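Local coordinates for protein yahD a copper inducible hydrolase (Lactococcus lactis subsp. lactis, PDB 3OG9), which is a copper-inducible alpha/beta-hydrolase-fold protein that binds D-malate in its pocket and probably acts as a hydrolase, at residues A[44-49]-A[97-102]; A[154-157]-A[162-165]; A[170-175]-A[182-187]. All blocks are in the same frame, centred on the assembly; numbering follows the deposited sequence.

Contact 1. Residues A[44-49]-A[97-102]; sequences PILSIR and HDLDVH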
loop_
_atom_site.group_PDB
_atom_site.type_symbol
_atom_site.label_atom_id
_atom_site.label_comp_id
_atom_site.label_asym_id
_atom_site.label_seq_id
_atom_site.Cartn_x
_atom_site.Cartn_y
_atom_site.Cartn_z
ATOM N N PRO A 44 -11.755 -9.050 8.060
ATOM C CA PRO A 44 -11.765 -7.847 8.894
ATOM C C PRO A 44 -11.020 -6.717 8.162
ATOM O O PRO A 44 -10.082 -6.979 7.396
ATOM C CB PRO A 44 -10.940 -8.255 10.125
ATOM C CG PRO A 44 -11.082 -9.772 10.184
ATOM C CD PRO A 44 -11.137 -10.209 8.731
ATOM N N ILE A 45 -11.406 -5.482 8.432
ATOM C CA ILE A 45 -10.805 -4.351 7.724
ATOM C C ILE A 45 -10.310 -3.343 8.732
ATOM O O ILE A 45 -11.055 -2.981 9.635
ATOM C CB ILE A 45 -11.811 -3.669 6.769
ATOM C CG1 ILE A 45 -11.992 -4.520 5.504
ATOM C CG2 ILE A 45 -11.340 -2.198 6.397
ATOM C CD1 ILE A 45 -13.212 -4.123 4.672
ATOM N N LEU A 46 -9.038 -2.952 8.600
ATOM C CA LEU A 46 -8.484 -1.832 9.324
ATOM C C LEU A 46 -8.026 -0.781 8.307
ATOM O O LEU A 46 -7.220 -1.076 7.440
ATOM C CB LEU A 46 -7.275 -2.282 10.154
ATOM C CG LEU A 46 -6.740 -1.184 11.103
ATOM C CD1 LEU A 46 -7.804 -0.737 12.109
ATOM C CD2 LEU A 46 -5.510 -1.730 11.813
ATOM N N SER A 47 -8.545 0.437 8.416
ATOM C CA SER A 47 -8.220 1.488 7.427
ATOM C C SER A 47 -7.804 2.735 8.166
ATOM O O SER A 47 -8.594 3.276 8.919
ATOM C CB SER A 47 -9.458 1.777 6.562
ATOM O OG SER A 47 -9.149 2.699 5.521
ATOM N N ILE A 48 -6.565 3.195 7.960
ATOM C CA ILE A 48 -6.002 4.301 8.739
ATOM C C ILE A 48 -5.686 5.517 7.830
ATOM O O ILE A 48 -4.993 5.355 6.809
ATOM C CB ILE A 48 -4.682 3.853 9.467
ATOM C CG1 ILE A 48 -4.946 2.712 10.470
ATOM C CG2 ILE A 48 -3.987 5.054 10.176
ATOM C CD1 ILE A 48 -3.663 1.985 10.905
ATOM N N ARG A 49 -6.184 6.703 8.205
ATOM C CA ARG A 49 -5.947 7.931 7.442
ATOM C C ARG A 49 -4.513 8.428 7.630
ATOM O O ARG A 49 -3.975 8.364 8.720
ATOM C CB ARG A 49 -6.920 9.050 7.869
ATOM C CG ARG A 49 -6.969 10.260 6.885
ATOM C CD ARG A 49 -7.575 11.479 7.548
ATOM N NE ARG A 49 -8.982 11.259 7.868
ATOM C CZ ARG A 49 -9.799 12.172 8.384
ATOM N NH1 ARG A 49 -9.364 13.402 8.646
ATOM N NH2 ARG A 49 -11.064 11.857 8.630
ATOM N N HIS A 97 -7.878 -4.434 18.454
ATOM C CA HIS A 97 -8.931 -5.163 17.746
ATOM C C HIS A 97 -8.638 -6.664 17.567
ATOM O O HIS A 97 -9.320 -7.347 16.809
ATOM C CB HIS A 97 -9.314 -4.455 16.422
ATOM C CG HIS A 97 -9.852 -3.073 16.625
ATOM N ND1 HIS A 97 -11.017 -2.822 17.322
ATOM C CD2 HIS A 97 -9.364 -1.863 16.264
ATOM C CE1 HIS A 97 -11.227 -1.518 17.378
ATOM N NE2 HIS A 97 -10.232 -0.913 16.755
ATOM N N ASP A 98 -7.628 -7.164 18.271
ATOM C CA ASP A 98 -7.235 -8.584 18.187
ATOM C C ASP A 98 -6.926 -9.091 16.797
ATOM O O ASP A 98 -7.398 -10.156 16.405
ATOM C CB ASP A 98 -8.309 -9.485 18.797
ATOM C CG ASP A 98 -8.087 -9.691 20.246
ATOM O OD1 ASP A 98 -7.167 -10.489 20.581
ATOM O OD2 ASP A 98 -8.798 -9.036 21.039
ATOM N N LEU A 99 -6.138 -8.317 16.057
ATOM C CA LEU A 99 -5.736 -8.695 14.714
ATOM C C LEU A 99 -4.285 -9.149 14.779
ATOM O O LEU A 99 -3.522 -8.693 15.625
ATOM C CB LEU A 99 -5.889 -7.494 13.761
ATOM C CG LEU A 99 -7.201 -6.689 13.863
ATOM C CD1 LEU A 99 -7.237 -5.483 12.880
ATOM C CD2 LEU A 99 -8.401 -7.599 13.638
ATOM N N ASP A 100 -3.926 -10.065 13.888
ATOM C CA ASP A 100 -2.562 -10.575 13.740
ATOM C C ASP A 100 -1.862 -9.884 12.568
ATOM O O ASP A 100 -2.244 -10.080 11.423
ATOM C CB ASP A 100 -2.634 -12.067 13.459
ATOM C CG ASP A 100 -3.105 -12.850 14.662
ATOM O OD1 ASP A 100 -2.762 -12.441 15.803
ATOM O OD2 ASP A 100 -3.818 -13.855 14.461
ATOM N N VAL A 101 -0.851 -9.081 12.883
ATOM C CA VAL A 101 -0.121 -8.301 11.891
ATOM C C VAL A 101 0.572 -9.225 10.881
ATOM O O VAL A 101 0.571 -8.941 9.676
ATOM C CB VAL A 101 0.858 -7.344 12.593
ATOM C CG1 VAL A 101 1.748 -6.649 11.610
ATOM C CG2 VAL A 101 0.064 -6.310 13.401
ATOM N N HIS A 102 1.107 -10.357 11.347
ATOM C CA HIS A 102 1.781 -11.292 10.427
ATOM C C HIS A 102 0.838 -11.913 9.365
ATOM O O HIS A 102 1.305 -12.530 8.410
ATOM C CB HIS A 102 2.509 -12.390 11.210
ATOM C CG HIS A 102 1.583 -13.404 11.803
ATOM N ND1 HIS A 102 0.978 -13.240 13.032
ATOM C CD2 HIS A 102 1.129 -14.582 11.316
ATOM C CE1 HIS A 102 0.193 -14.272 13.271
ATOM N NE2 HIS A 102 0.271 -15.101 12.247
#

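Contact 2. Residues A[154-157]-A[162-165]; sequences LSYA and IVPQ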
loop_
_atom_site.group_PDB
_atom_site.type_symbol
_atom_site.label_atom_id
_atom_site.label_comp_id
_atom_site.label_asym_id
_atom_site.label_seq_id
_atom_site.Cartn_x
_atom_site.Cartn_y
_atom_site.Cartn_z
ATOM N N LEU A 154 0.809 -6.088 -8.085
ATOM C CA LEU A 154 1.059 -4.708 -8.475
ATOM C C LEU A 154 0.325 -4.408 -9.745
ATOM O O LEU A 154 0.367 -5.210 -10.698
ATOM C CB LEU A 154 2.554 -4.449 -8.762
ATOM C CG LEU A 154 3.558 -4.784 -7.670
ATOM C CD1 LEU A 154 5.002 -4.663 -8.203
ATOM C CD2 LEU A 154 3.384 -3.887 -6.446
ATOM N N SER A 155 -0.298 -3.240 -9.805
ATOM C CA SER A 155 -0.819 -2.781 -11.117
ATOM C C SER A 155 0.040 -1.637 -11.640
ATOM O O SER A 155 0.648 -0.914 -10.856
ATOM C CB SER A 155 -2.257 -2.325 -11.014
ATOM O OG SER A 155 -2.359 -1.131 -10.265
ATOM N N TYR A 156 0.025 -1.460 -12.972
ATOM C CA TYR A 156 0.744 -0.397 -13.618
ATOM C C TYR A 156 -0.051 -0.038 -14.884
ATOM O O TYR A 156 -0.652 -0.925 -15.497
ATOM C CB TYR A 156 2.143 -0.937 -13.956
ATOM C CG TYR A 156 2.936 -0.083 -14.882
ATOM C CD1 TYR A 156 3.516 1.119 -14.432
ATOM C CD2 TYR A 156 3.102 -0.455 -16.226
ATOM C CE1 TYR A 156 4.241 1.934 -15.311
ATOM C CE2 TYR A 156 3.839 0.343 -17.098
ATOM C CZ TYR A 156 4.406 1.526 -16.639
ATOM O OH TYR A 156 5.121 2.333 -17.518
ATOM N N ALA A 157 -0.084 1.239 -15.263
ATOM C CA ALA A 157 -0.561 1.575 -16.617
ATOM C C ALA A 157 0.557 2.270 -17.400
ATOM O O ALA A 157 1.240 3.114 -16.845
ATOM C CB ALA A 157 -1.812 2.462 -16.553
ATOM N N ILE A 162 2.133 9.680 -13.769
ATOM C CA ILE A 162 2.681 9.807 -12.429
ATOM C C ILE A 162 3.774 8.787 -12.131
ATOM O O ILE A 162 4.714 9.083 -11.377
ATOM C CB ILE A 162 1.536 9.822 -11.356
ATOM C CG1 ILE A 162 0.640 11.032 -11.645
ATOM C CG2 ILE A 162 2.106 9.859 -9.917
ATOM C CD1 ILE A 162 -0.655 11.063 -10.941
ATOM N N VAL A 163 3.664 7.594 -12.720
ATOM C CA VAL A 163 4.635 6.553 -12.465
ATOM C C VAL A 163 5.433 6.299 -13.752
ATOM O O VAL A 163 4.915 5.694 -14.684
ATOM C CB VAL A 163 3.969 5.233 -11.967
ATOM C CG1 VAL A 163 5.005 4.097 -11.797
ATOM C CG2 VAL A 163 3.173 5.477 -10.671
ATOM N N PRO A 164 6.692 6.754 -13.793
ATOM C CA PRO A 164 7.596 6.452 -14.892
ATOM C C PRO A 164 7.840 4.950 -15.024
ATOM O O PRO A 164 7.951 4.239 -14.005
ATOM C CB PRO A 164 8.909 7.122 -14.462
ATOM C CG PRO A 164 8.498 8.200 -13.513
ATOM C CD PRO A 164 7.336 7.602 -12.766
ATOM N N GLN A 165 8.001 4.491 -16.264
ATOM C CA GLN A 165 8.341 3.101 -16.520
ATOM C C GLN A 165 9.587 2.657 -15.757
ATOM O O GLN A 165 9.590 1.590 -15.132
ATOM C CB GLN A 165 8.534 2.862 -18.032
ATOM C CG GLN A 165 9.006 1.470 -18.371
ATOM C CD GLN A 165 9.074 1.205 -19.877
ATOM O OE1 GLN A 165 8.059 1.254 -20.589
ATOM N NE2 GLN A 165 10.277 0.886 -20.365
HETATM O O HOH W 1 3.816 5.046 -17.112
HETATM O O HOH W 2 5.515 1.367 -19.868
#

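Contact 3. Residues A[170-175]-A[182-187]; sequences DLKGDL and LEIYES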
loop_
_atom_site.group_PDB
_atom_site.type_symbol
_atom_site.label_atom_id
_atom_site.label_comp_id
_atom_site.label_asym_id
_atom_site.label_seq_id
_atom_site.Cartn_x
_atom_site.Cartn_y
_atom_site.Cartn_z
ATOM N N ASP A 170 12.205 -0.346 -11.231
ATOM C CA ASP A 170 12.988 -0.350 -9.994
ATOM C C ASP A 170 12.200 -0.907 -8.822
ATOM O O ASP A 170 12.752 -1.631 -7.991
ATOM C CB ASP A 170 13.548 1.051 -9.653
ATOM C CG ASP A 170 14.823 1.412 -10.461
ATOM O OD1 ASP A 170 15.660 0.512 -10.805
ATOM O OD2 ASP A 170 15.013 2.621 -10.739
ATOM N N LEU A 171 10.921 -0.553 -8.721
ATOM C CA LEU A 171 10.074 -1.149 -7.689
ATOM C C LEU A 171 9.983 -2.686 -7.824
ATOM O O LEU A 171 10.126 -3.400 -6.848
ATOM C CB LEU A 171 8.660 -0.538 -7.732
ATOM C CG LEU A 171 7.649 -1.233 -6.809
ATOM C CD1 LEU A 171 8.021 -0.970 -5.331
ATOM C CD2 LEU A 171 6.239 -0.711 -7.132
ATOM N N LYS A 172 9.722 -3.168 -9.030
ATOM C CA LYS A 172 9.606 -4.616 -9.262
ATOM C C LYS A 172 10.953 -5.297 -8.922
ATOM O O LYS A 172 11.019 -6.339 -8.241
ATOM C CB LYS A 172 9.268 -4.848 -10.736
ATOM C CG LYS A 172 7.829 -4.605 -11.119
ATOM C CD LYS A 172 7.611 -5.151 -12.554
ATOM C CE LYS A 172 8.446 -4.425 -13.603
ATOM N NZ LYS A 172 8.191 -5.043 -14.937
ATOM N N GLY A 173 12.019 -4.666 -9.392
ATOM C CA GLY A 173 13.392 -5.147 -9.146
ATOM C C GLY A 173 13.718 -5.221 -7.665
ATOM O O GLY A 173 14.274 -6.216 -7.202
ATOM N N ASP A 174 13.395 -4.173 -6.898
ATOM C CA ASP A 174 13.628 -4.223 -5.444
ATOM C C ASP A 174 12.864 -5.364 -4.800
ATOM O O ASP A 174 13.415 -6.090 -3.983
ATOM C CB ASP A 174 13.256 -2.902 -4.747
ATOM C CG ASP A 174 14.271 -1.767 -5.043
ATOM O OD1 ASP A 174 13.991 -0.612 -4.665
ATOM O OD2 ASP A 174 15.346 -2.033 -5.615
ATOM N N LEU A 175 11.595 -5.533 -5.160
ATOM C CA LEU A 175 10.813 -6.673 -4.628
ATOM C C LEU A 175 11.363 -8.052 -5.041
ATOM O O LEU A 175 11.456 -8.969 -4.219
ATOM C CB LEU A 175 9.346 -6.557 -5.057
ATOM C CG LEU A 175 8.613 -5.371 -4.388
ATOM C CD1 LEU A 175 7.338 -5.025 -5.172
ATOM C CD2 LEU A 175 8.327 -5.638 -2.932
ATOM N N LEU A 182 5.866 -11.972 -7.684
ATOM C CA LEU A 182 5.030 -10.858 -8.128
ATOM C C LEU A 182 4.021 -11.264 -9.154
ATOM O O LEU A 182 4.328 -12.047 -10.052
ATOM C CB LEU A 182 5.897 -9.764 -8.791
ATOM C CG LEU A 182 6.942 -9.076 -7.935
ATOM C CD1 LEU A 182 7.604 -7.862 -8.687
ATOM C CD2 LEU A 182 6.239 -8.610 -6.668
ATOM N N GLU A 183 2.830 -10.685 -9.035
ATOM C CA GLU A 183 1.865 -10.657 -10.123
ATOM C C GLU A 183 1.718 -9.214 -10.574
ATOM O O GLU A 183 1.394 -8.345 -9.762
ATOM C CB GLU A 183 0.506 -11.186 -9.661
ATOM C CG GLU A 183 -0.649 -11.015 -10.678
ATOM C CD GLU A 183 -0.699 -12.137 -11.696
ATOM O OE1 GLU A 183 -0.193 -13.227 -11.372
ATOM O OE2 GLU A 183 -1.261 -11.943 -12.809
ATOM N N ILE A 184 1.905 -8.982 -11.873
ATOM C CA ILE A 184 1.768 -7.642 -12.435
ATOM C C ILE A 184 0.526 -7.535 -13.306
ATOM O O ILE A 184 0.420 -8.258 -14.303
ATOM C CB ILE A 184 3.040 -7.225 -13.267
ATOM C CG1 ILE A 184 4.356 -7.498 -12.500
ATOM C CG2 ILE A 184 2.937 -5.781 -13.766
ATOM C CD1 ILE A 184 4.463 -6.772 -11.180
ATOM N N TYR A 185 -0.371 -6.605 -12.974
ATOM C CA TYR A 185 -1.559 -6.352 -13.787
ATOM C C TYR A 185 -1.421 -5.022 -14.541
ATOM O O TYR A 185 -1.136 -3.989 -13.926
ATOM C CB TYR A 185 -2.840 -6.313 -12.931
ATOM C CG TYR A 185 -4.050 -6.079 -13.804
ATOM C CD1 TYR A 185 -4.703 -7.156 -14.424
ATOM C CD2 TYR A 185 -4.490 -4.792 -14.081
ATOM C CE1 TYR A 185 -5.825 -6.948 -15.262
ATOM C CE2 TYR A 185 -5.591 -4.566 -14.921
ATOM C CZ TYR A 185 -6.242 -5.642 -15.500
ATOM O OH TYR A 185 -7.303 -5.397 -16.325
ATOM N N GLU A 186 -1.640 -5.049 -15.854
ATOM C CA GLU A 186 -1.499 -3.853 -16.693
ATOM C C GLU A 186 -2.889 -3.271 -16.980
ATOM O O GLU A 186 -3.715 -3.947 -17.591
ATOM C CB GLU A 186 -0.745 -4.172 -17.994
ATOM C CG GLU A 186 -0.362 -2.887 -18.806
ATOM C CD GLU A 186 0.275 -3.120 -20.174
ATOM O OE1 GLU A 186 0.958 -4.157 -20.401
ATOM O OE2 GLU A 186 0.112 -2.235 -21.034
ATOM N N SER A 187 -3.167 -2.058 -16.465
ATOM C CA SER A 187 -4.441 -1.342 -16.726
ATOM C C SER A 187 -4.250 -0.294 -17.834
ATOM O O SER A 187 -3.135 -0.080 -18.282
ATOM C CB SER A 187 -4.974 -0.696 -15.448
ATOM O OG SER A 187 -4.095 0.326 -15.005
#

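Contact 1. Residues A[44-49]-A[97-102]
L99 lays its two methyl groups over P44 and L46, at the start of strand 45-48 and on one side of it. CD2 of L99 reaches CB of P44 at 4.4 Å. CD1 of L99 lies 4.2 Å from CB of L46 and 4.3 Å from CD2 of the same leucine. The branch of L99 therefore spans two residues that are two apart in sequence and point the same way. I45, between them, points to the other face of the strand and packs on L19 and L21.

The torsions account for this. With CD1 anti to CA (chi2 179°), L99 extends this methyl from the loop backbone to L46. L46 has CG anti to its own backbone N (chi1 -172°), and its branch stands beside the L99 methyl. The touch is purely apolar, by van der Waals contact alone. No hydrogen bond crosses it, and the backbones stay well apart, with CA of P44 and CA of L99 at 8.4 Å. The area buried is modest.

H97 lies close by, its CD2 being 4.6 Å from CD1 of L46. The H97 ring stacks on F9, and its NE2 is hydrogen-bonded to the hydroxyl of Y7. Y7 and L93 also touch L46, while F9 touches L99, so strand 7-10 and helix 76-97 complete the apolar cluster.

D98 has a positive phi of 55° and ends helix 76-97 in a Schellman motif. That turn brings L99 back toward the sheet. Here the loop leading from helix 76-97 to strand 105-109 closes over the end of the central sheet near its outer strand 7-10, a helix-to-strand connection of the alpha/beta hydrolase fold.

Contact 2. Residues A[154-157]-A[162-165]
V163 meets the ring of Y156 first. Its carbonyl O lies at the ring edge, near the plane, 3.9 Å from CE1 of Y156. CG1 of V163 is 4.2 Å from the same CE1. Water 1 lies 2.7 Å from O of V163, to which it probably donates, and is bonded to OH of Y156 at 3.0 Å. P164 follows at the N-cap of helix 165-177. Q165 brings its CB to 3.5 Å from OH of Y156. Its extended chain carries OE1 to water 2, which donates to it at 2.6 Å. Water 2 is also 2.6 Å from OH of Y156 and lies in the ring plane. Two waters thus tie the Y156 hydroxyl to V163 and Q165. A chi1 of 168°, with CG opposite the backbone N, turns the ring toward the loop; the ring also stacks on F168 of helix 165-177. A phenylalanine here would probably leave both waters without their common partner and break the link to Q165. The V163 side chain is about 4 Å from that of H191, a malate-binding residue. D160 of the same loop is placed consistently with a Ser-His-Asp triad with S110 and H191.

Contact 3. Residues A[170-175]-A[182-187]
The beta-alpha-beta unit of strand 151-156, helix 165-177 and strand 181-186 is closed here, where the helix packs on its second strand. The short axes run nearly antiparallel, at 163°, and approach to 10.5 Å. L182 is the central side chain, and its two methyls go to different helix residues. CD1 of L182 touches the backbone O of K172 at 3.8 Å and CB of K172 at 4.0 Å. CD2 of L182 meets CD1 of L175, also at 4.0 Å, and these two leucine side chains cross at about a right angle. I184, two residues on and on the same face of the strand, takes the aliphatic part of K172. Its CD1 lies 3.8 Å from CD of K172. The lysine chain bends about its CG-CD bond (chi3 -63°), whose two methylenes lie on that CD1. No hydrogen bond crosses; the contact is mostly carbon on carbon. L154 of the adjacent strand touches both L175 and I184 and so extends the same layer, and F168 also covers I184. Y185 points to the other face, against helix 195-208. With a helix on each face, strand 181-186 is flanked as in the alpha/beta hydrolase sandwich.

Overall arrangement
Along the chain the contacts come one after another, contact 1 first. All three reach the same mixed sheet, but contact 1 lies across the centre of the chain from the other two. Its centre is 27 Å from that of contact 2 and 25 Å from that of contact 3. Contacts 2 and 3 are neighbours, with centres 9 Å apart. They share helix 165-177, and their strands 151-156 and 181-186 pair side by side, with L154 O probably bonded to Y185 N at 2.8 Å. Contact 1 thus packs the sheet near one edge. Contacts 2 and 3 lie near the other, and contact 2 is close to the malate pocket, its V163 side chain about 6 Å from the ligand.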